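Local coordinates for ABC-type transport system, sugar-family extracellular solute-binding protein (Peptoclostridium difficile 630, PDB 6HNI) that is a two-lobed extracellular lipoprotein that binds tyrosine in its cleft, probably for delivery to an ABC-type importer, and has adhesive properties, at residues 117-122 against 165-170; 51-56 against 271-276. The protein carries 1 engineered substitution. One frame throughout, in Å; residues are numbered along the deposited sequence.

Contact 1. Residues 117-122 against 165-170; sequences VAAGLV and SEVNSK. With TYR (tyrosine), chain B.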
ATOM      1  N   VAL A 117      10.855   0.467  -9.564  1.00 13.05           N
ATOM      2  CA  VAL A 117      12.154   0.040 -10.093  1.00 13.84           C
ATOM      3  C   VAL A 117      12.622  -1.283  -9.444  1.00 14.20           C
ATOM      4  O   VAL A 117      13.001  -2.224 -10.098  1.00 15.59           O
ATOM      5  CB  VAL A 117      13.213   1.142  -9.911  1.00 16.06           C
ATOM      6  CG1 VAL A 117      14.592   0.632 -10.288  1.00 21.45           C
ATOM      7  CG2 VAL A 117      12.849   2.367 -10.740  1.00 16.45           C
ATOM      8  N   ALA A 118      12.494  -1.347  -8.140  1.00 13.00           N
ATOM      9  CA  ALA A 118      12.923  -2.585  -7.452  1.00 12.86           C
ATOM     10  C   ALA A 118      12.066  -3.790  -7.805  1.00 13.82           C
ATOM     11  O   ALA A 118      12.517  -4.945  -7.766  1.00 17.21           O
ATOM     12  CB  ALA A 118      12.947  -2.395  -5.916  1.00 13.73           C
ATOM     13  N   ALA A 119      10.810  -3.515  -8.154  1.00 12.70           N
ATOM     14  CA  ALA A 119       9.889  -4.545  -8.598  1.00 13.29           C
ATOM     15  C   ALA A 119      10.107  -4.957 -10.052  1.00 12.95           C
ATOM     16  O   ALA A 119       9.441  -5.883 -10.521  1.00 15.61           O
ATOM     17  CB  ALA A 119       8.452  -4.101  -8.404  1.00 14.07           C
ATOM     18  N   GLY A 120      11.028  -4.297 -10.751  1.00 13.70           N
ATOM     19  CA  GLY A 120      11.354  -4.671 -12.132  1.00 14.73           C
ATOM     20  C   GLY A 120      10.384  -4.148 -13.191  1.00 13.63           C
ATOM     21  O   GLY A 120      10.425  -4.619 -14.305  1.00 18.60           O
ATOM     22  N   LEU A 121       9.529  -3.211 -12.807  1.00 12.18           N
ATOM     23  CA  LEU A 121       8.430  -2.741 -13.726  1.00 12.69           C
ATOM     24  C   LEU A 121       8.847  -1.642 -14.663  1.00 12.97           C
ATOM     25  O   LEU A 121       8.220  -1.521 -15.733  1.00 14.47           O
ATOM     26  CB  LEU A 121       7.309  -2.269 -12.861  1.00 12.52           C
ATOM     27  CG  LEU A 121       6.639  -3.339 -11.939  1.00 12.61           C
ATOM     28  CD1 LEU A 121       5.713  -2.714 -10.932  1.00 14.79           C
ATOM     29  CD2 LEU A 121       5.916  -4.410 -12.747  1.00 14.17           C
ATOM     30  N   VAL A 122       9.736  -0.766 -14.243  1.00 14.48           N
ATOM     31  CA  VAL A 122      10.156   0.411 -15.004  1.00 14.14           C
ATOM     32  C   VAL A 122      11.653   0.514 -14.886  1.00 15.65           C
ATOM     33  O   VAL A 122      12.234   0.065 -13.848  1.00 16.56           O
ATOM     34  CB  VAL A 122       9.473   1.681 -14.488  1.00 13.26           C
ATOM     35  CG1 VAL A 122       7.953   1.541 -14.529  1.00 14.45           C
ATOM     36  CG2 VAL A 122       9.903   2.107 -13.103  1.00 13.30           C
ATOM     37  N   SER A 165       8.427 -12.381   0.928  1.00 17.65           N
ATOM     38  CA  SER A 165       8.164 -12.472  -0.518  1.00 16.99           C
ATOM     39  C   SER A 165       7.783 -11.186  -1.219  1.00 17.70           C
ATOM     40  O   SER A 165       7.679 -11.222  -2.428  1.00 22.30           O
ATOM     41  CB  SER A 165       7.033 -13.468  -0.793  1.00 19.68           C
ATOM     42  OG  SER A 165       7.392 -14.739  -0.334  1.00 30.06           O
ATOM     43  N   GLU A 166       7.523 -10.105  -0.502  1.00 16.36           N
ATOM     44  CA  GLU A 166       7.136  -8.833  -1.101  1.00 16.20           C
ATOM     45  C   GLU A 166       8.337  -7.898  -1.211  1.00 16.66           C
ATOM     46  O   GLU A 166       8.870  -7.394  -0.195  1.00 16.53           O
ATOM     47  CB  GLU A 166       5.995  -8.193  -0.283  1.00 18.46           C
ATOM     48  CG  GLU A 166       4.636  -8.900  -0.425  1.00 19.86           C
ATOM     49  CD  GLU A 166       3.491  -8.237   0.379  1.00 17.01           C
ATOM     50  OE1 GLU A 166       3.345  -6.979   0.300  1.00 15.83           O
ATOM     51  OE2 GLU A 166       2.734  -8.981   1.096  1.00 18.60           O
ATOM     52  N   VAL A 167       8.747  -7.587  -2.443  1.00 14.69           N
ATOM     53  CA  VAL A 167       9.887  -6.696  -2.614  1.00 15.00           C
ATOM     54  C   VAL A 167       9.597  -5.309  -2.055  1.00 12.67           C
ATOM     55  O   VAL A 167      10.479  -4.654  -1.517  1.00 14.10           O
ATOM     56  CB  VAL A 167      10.364  -6.690  -4.056  1.00 15.22           C
ATOM     57  CG1 VAL A 167       9.313  -6.095  -5.029  1.00 16.45           C
ATOM     58  CG2 VAL A 167      11.683  -5.923  -4.181  1.00 19.30           C
ATOM     59  N   ASN A 168       8.345  -4.872  -2.170  1.00 13.17           N
ATOM     60  CA  ASN A 168       7.917  -3.625  -1.550  1.00 13.89           C
ATOM     61  C   ASN A 168       8.226  -3.533  -0.064  1.00 13.41           C
ATOM     62  O   ASN A 168       8.668  -2.492   0.426  1.00 14.95           O
ATOM     63  CB  ASN A 168       6.430  -3.328  -1.800  1.00 14.74           C
ATOM     64  CG  ASN A 168       5.525  -4.537  -1.524  1.00 13.77           C
ATOM     65  OD1 ASN A 168       5.580  -5.488  -2.313  1.00 15.10           O
ATOM     66  ND2 ASN A 168       4.693  -4.493  -0.493  1.00 16.36           N
ATOM     67  N   SER A 169       8.034  -4.649   0.631  1.00 13.47           N
ATOM     68  CA  SER A 169       8.310  -4.705   2.066  1.00 12.62           C
ATOM     69  C   SER A 169       9.784  -4.756   2.369  1.00 12.35           C
ATOM     70  O   SER A 169      10.236  -4.063   3.299  1.00 14.70           O
ATOM     71  CB  SER A 169       7.555  -5.858   2.692  1.00 16.56           C
ATOM     72  OG  SER A 169       6.177  -5.652   2.507  1.00 19.27           O
ATOM     73  N   LYS A 170      10.537  -5.507   1.578  1.00 13.19           N
ATOM     74  CA  LYS A 170      11.980  -5.593   1.779  1.00 15.66           C
ATOM     75  C   LYS A 170      12.635  -4.213   1.702  1.00 14.26           C
ATOM     76  O   LYS A 170      13.476  -3.858   2.511  1.00 15.83           O
ATOM     77  CB  LYS A 170      12.616  -6.547   0.758  1.00 19.91           C
ATOM     78  CG  LYS A 170      14.121  -6.676   0.819  1.00 28.08           C
ATOM     79  CD  LYS A 170      14.738  -7.192  -0.482  1.00 36.50           C
ATOM     80  CE  LYS A 170      16.258  -7.334  -0.384  1.00 45.00           C
ATOM     81  NZ  LYS A 170      16.960  -6.033  -0.158  1.00 53.80           N
TER
HETATM   82  N   TYR B 401       2.723  -0.776  -1.140  1.00 10.93           N
HETATM   83  CA  TYR B 401       2.092  -2.087  -1.378  1.00 10.93           C
HETATM   84  C   TYR B 401       2.664  -2.704  -2.645  1.00 11.51           C
HETATM   85  O   TYR B 401       2.141  -3.722  -3.081  1.00 11.91           O
HETATM   86  CB  TYR B 401       0.553  -2.033  -1.300  1.00 10.40           C
HETATM   87  CG  TYR B 401       0.055  -1.692   0.065  1.00  9.31           C
HETATM   88  CD1 TYR B 401       0.248  -2.615   1.135  1.00 10.39           C
HETATM   89  CD2 TYR B 401      -0.526  -0.502   0.386  1.00 11.24           C
HETATM   90  CE1 TYR B 401      -0.130  -2.281   2.409  1.00 11.71           C
HETATM   91  CE2 TYR B 401      -0.914  -0.154   1.661  1.00 10.99           C
HETATM   92  CZ  TYR B 401      -0.701  -1.075   2.713  1.00 11.01           C
HETATM   93  OH  TYR B 401      -1.074  -0.742   4.001  1.00 12.96           O
HETATM   94  OXT TYR B 401       3.671  -2.247  -3.145  1.00 11.69           O
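A118 and A119, on a type I β turn that runs from V117 to G120, meet V167 in the first turn of helix 167-183. The turn is closed by G120 N to V117 O (2.9 Å), and it brings its two alanines to the cleft. A118 directs its methyl toward the helix, CB lying 4.1 Å from V167 CG2, while its carbonyl O is 3.8 Å from the same CG2. A119 receives the other branch: V167 CG1 lies 3.9 Å from A119 CA and 4.0 Å from its CB. The two methyls of V167 divide between the alanines, CG2 to A118 and CG1 to A119, because chi1 of 65° sets CG1 between the backbone N and carbonyl carbon and CG2 anti to the N. On the alanine side, A119 O is further held by Q97 NE2.

Next along the helix, N168 faces the bound tyrosine. The ligand carboxylate lies over one face of its amide, OXT 3.4 Å from N168 CG. That amide is fixed by its ND2, which gives a nearly straight bond (162°) to the anti lone pair of E166 OE1, 2.9 Å away and close to the amide plane, and also reaches T216 O. E166 is the helix N-cap, and its carboxylate is held in turn by N163, N218 and L219.

No hydrogen bond joins the turn to the helix. The small apolar contact spans the mouth of the cleft between the two lobes, as expected of a closed, ligand-bound binding protein; this particular contact has no hydrogen bond to break when the lobes part.

Contact 2. Residues 51-56 against 271-276; sequences NGFKDG and KILNGE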
ATOM      1  N   ASN A  51     -13.877  12.354 -16.646  1.00 16.59           N
ATOM      2  CA  ASN A  51     -13.281  12.587 -17.933  1.00 18.36           C
ATOM      3  C   ASN A  51     -14.072  11.988 -19.109  1.00 18.10           C
ATOM      4  O   ASN A  51     -13.581  11.968 -20.229  1.00 23.91           O
ATOM      5  CB  ASN A  51     -11.840  12.127 -17.922  1.00 18.31           C
ATOM      6  CG  ASN A  51     -10.942  13.094 -17.188  1.00 17.04           C
ATOM      7  OD1 ASN A  51     -10.388  13.997 -17.795  1.00 21.73           O
ATOM      8  ND2 ASN A  51     -10.728  12.864 -15.882  1.00 17.02           N
ATOM      9  N   GLY A  52     -15.286  11.530 -18.819  1.00 17.48           N
ATOM     10  CA  GLY A  52     -16.226  11.071 -19.809  1.00 19.40           C
ATOM     11  C   GLY A  52     -16.136   9.618 -20.198  1.00 20.32           C
ATOM     12  O   GLY A  52     -16.717   9.223 -21.205  1.00 25.12           O
ATOM     13  N   PHE A  53     -15.453   8.805 -19.365  1.00 21.16           N
ATOM     14  CA  PHE A  53     -15.302   7.385 -19.637  1.00 20.45           C
ATOM     15  C   PHE A  53     -16.100   6.625 -18.610  1.00 19.03           C
ATOM     16  O   PHE A  53     -15.745   6.598 -17.436  1.00 21.80           O
ATOM     17  CB  PHE A  53     -13.849   6.981 -19.578  1.00 22.50           C
ATOM     18  CG  PHE A  53     -13.034   7.533 -20.692  1.00 19.82           C
ATOM     19  CD1 PHE A  53     -12.980   6.872 -21.904  1.00 24.99           C
ATOM     20  CD2 PHE A  53     -12.331   8.703 -20.529  1.00 20.77           C
ATOM     21  CE1 PHE A  53     -12.201   7.378 -22.935  1.00 27.44           C
ATOM     22  CE2 PHE A  53     -11.547   9.209 -21.548  1.00 25.75           C
ATOM     23  CZ  PHE A  53     -11.467   8.539 -22.739  1.00 25.90           C
ATOM     24  N   LYS A  54     -17.184   6.031 -19.062  1.00 21.47           N
ATOM     25  CA  LYS A  54     -18.202   5.514 -18.169  1.00 22.66           C
ATOM     26  C   LYS A  54     -18.456   4.036 -18.488  1.00 21.19           C
ATOM     27  O   LYS A  54     -18.710   3.674 -19.648  1.00 23.45           O
ATOM     28  CB  LYS A  54     -19.446   6.403 -18.329  1.00 25.77           C
ATOM     29  CG  LYS A  54     -20.726   5.882 -17.719  1.00 35.29           C
ATOM     30  CD  LYS A  54     -20.592   5.537 -16.250  1.00 39.88           C
ATOM     31  CE  LYS A  54     -21.949   5.192 -15.655  1.00 45.89           C
ATOM     32  NZ  LYS A  54     -22.759   6.423 -15.411  1.00 51.35           N
ATOM     33  N   ASP A  55     -18.376   3.194 -17.461  1.00 22.04           N
ATOM     34  CA  ASP A  55     -18.587   1.726 -17.591  1.00 20.91           C
ATOM     35  C   ASP A  55     -19.995   1.468 -18.108  1.00 25.59           C
ATOM     36  O   ASP A  55     -20.959   2.088 -17.642  1.00 26.46           O
ATOM     37  CB  ASP A  55     -18.409   1.014 -16.234  1.00 24.92           C
ATOM     38  CG  ASP A  55     -18.375  -0.510 -16.363  1.00 27.06           C
ATOM     39  OD1 ASP A  55     -17.921  -1.038 -17.406  1.00 26.18           O
ATOM     40  OD2 ASP A  55     -18.790  -1.208 -15.397  1.00 37.17           O
ATOM     41  N   GLY A  56     -20.104   0.584 -19.091  1.00 23.69           N
ATOM     42  CA  GLY A  56     -21.383   0.326 -19.716  1.00 23.33           C
ATOM     43  C   GLY A  56     -21.710   1.302 -20.838  1.00 24.55           C
ATOM     44  O   GLY A  56     -22.735   1.116 -21.525  1.00 31.56           O
ATOM     45  N   LYS A 271      -5.146   9.730 -20.496  1.00 14.79           N
ATOM     46  CA  LYS A 271      -4.077  10.029 -21.446  1.00 15.09           C
ATOM     47  C   LYS A 271      -3.707   8.877 -22.349  1.00 15.40           C
ATOM     48  O   LYS A 271      -3.554   9.016 -23.585  1.00 17.92           O
ATOM     49  CB  LYS A 271      -2.845  10.624 -20.789  1.00 16.47           C
ATOM     50  CG  LYS A 271      -3.088  11.891 -20.002  1.00 18.85           C
ATOM     51  CD  LYS A 271      -1.807  12.362 -19.348  1.00 22.13           C
ATOM     52  CE  LYS A 271      -2.010  13.651 -18.623  1.00 26.92           C
ATOM     53  NZ  LYS A 271      -0.783  14.011 -17.880  1.00 31.42           N
ATOM     54  N   ILE A 272      -3.535   7.688 -21.754  1.00 16.70           N
ATOM     55  CA  ILE A 272      -3.213   6.495 -22.515  1.00 16.43           C
ATOM     56  C   ILE A 272      -4.344   6.108 -23.485  1.00 18.21           C
ATOM     57  O   ILE A 272      -4.087   5.835 -24.664  1.00 22.72           O
ATOM     58  CB  ILE A 272      -2.853   5.308 -21.552  1.00 17.52           C
ATOM     59  CG1 ILE A 272      -1.656   5.691 -20.672  1.00 21.94           C
ATOM     60  CG2 ILE A 272      -2.612   4.054 -22.358  1.00 22.81           C
ATOM     61  CD1 ILE A 272      -0.424   6.230 -21.357  1.00 25.49           C
ATOM     62  N   LEU A 273      -5.590   6.156 -23.012  1.00 17.08           N
ATOM     63  CA  LEU A 273      -6.740   5.861 -23.859  1.00 18.61           C
ATOM     64  C   LEU A 273      -6.855   6.837 -25.043  1.00 23.29           C
ATOM     65  O   LEU A 273      -7.275   6.435 -26.121  1.00 26.23           O
ATOM     66  CB  LEU A 273      -8.026   5.825 -23.030  1.00 20.88           C
ATOM     67  CG  LEU A 273      -8.105   4.697 -21.979  1.00 21.40           C
ATOM     68  CD1 LEU A 273      -9.338   4.876 -21.129  1.00 25.55           C
ATOM     69  CD2 LEU A 273      -8.074   3.319 -22.637  1.00 24.11           C
ATOM     70  N   ASN A 274      -6.392   8.059 -24.831  1.00 21.51           N
ATOM     71  CA  ASN A 274      -6.378   9.110 -25.866  1.00 22.40           C
ATOM     72  C   ASN A 274      -5.093   9.105 -26.724  1.00 31.15           C
ATOM     73  O   ASN A 274      -4.949   9.954 -27.594  1.00 33.86           O
ATOM     74  CB  ASN A 274      -6.574  10.486 -25.195  1.00 24.59           C
ATOM     75  CG  ASN A 274      -8.004  10.727 -24.737  1.00 22.68           C
ATOM     76  OD1 ASN A 274      -8.966  10.165 -25.290  1.00 31.55           O
ATOM     77  ND2 ASN A 274      -8.166  11.616 -23.771  1.00 29.10           N
ATOM     78  N   GLY A 275      -4.201   8.127 -26.518  1.00 30.70           N
ATOM     79  CA  GLY A 275      -3.057   7.954 -27.433  1.00 30.55           C
ATOM     80  C   GLY A 275      -1.663   8.275 -26.906  1.00 26.75           C
ATOM     81  O   GLY A 275      -0.682   8.149 -27.653  1.00 27.54           O
ATOM     82  N   GLU A 276      -1.527   8.713 -25.655  1.00 19.72           N
ATOM     83  CA  GLU A 276      -0.193   9.077 -25.156  1.00 23.00           C
ATOM     84  C   GLU A 276       0.623   7.815 -24.884  1.00 21.00           C
ATOM     85  O   GLU A 276       0.053   6.766 -24.631  1.00 24.98           O
ATOM     86  CB  GLU A 276      -0.306   9.973 -23.936  1.00 23.61           C
ATOM     87  CG  GLU A 276      -1.007  11.286 -24.294  1.00 28.32           C
ATOM     88  CD  GLU A 276      -0.844  12.391 -23.272  1.00 32.64           C
ATOM     89  OE1 GLU A 276       0.089  12.319 -22.422  1.00 45.96           O
ATOM     90  OE2 GLU A 276      -1.671  13.343 -23.346  1.00 39.28           O
TER
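Two helix C-termini, each finished by a Schellman motif, come together where F53 meets L273 and N274. After helix 35-50, G52 is the C-prime residue, whose positive phi lets F53 N bond back to L48 O; after helix 258-273, G275 has the positive phi of the second motif, with E276 N 2.9 Å from K271 O and G275 N 3.0 Å from I272 O. The F53 ring leaves the first of these ends and reaches across to the second. L273 CD1 sits over one face of the ring, offset toward the rim and 4.2 Å from CE1. At the edge, in the ring plane, N274 OD1 approaches CZ at 3.9 Å, its amide turned 48° from the ring. A chi1 of -74° brings the N274 amide back beside its own backbone N and nearer to the ring than its CB direction would suggest. The amide oxygen thus points at the weakly positive C-H edge, a loose contact, and the leucine methyl covers one face.

F53 also packs on V270 and on L48, and L273 shares L48. In this way helix 258-273, late in the sequence, lies against helix 35-50, and the F53 loop leads on into strand 59-65, an outer strand of the five-stranded parallel sheet.

Contact 2 closes a long loop of chain inside which contact 1 is nested: 51-56 comes first, then 117-122, 165-170 and finally 271-276. Their centres are 28 Å apart, and the nearest atoms stay about 12 Å from each other. Both draw on the lobe built on the five-stranded parallel sheet. Contact 1 joins the loop between strands 108-113 and 132-136 to helix 167-183 of the lobe with the four-stranded sheet, beside the tyrosine. Contact 2 lies far from the ligand and joins the loop after helix 35-50 to the end of helix 258-273, within the first lobe. One therefore bridges the cleft in the closed state, while the other belongs within a single lobe.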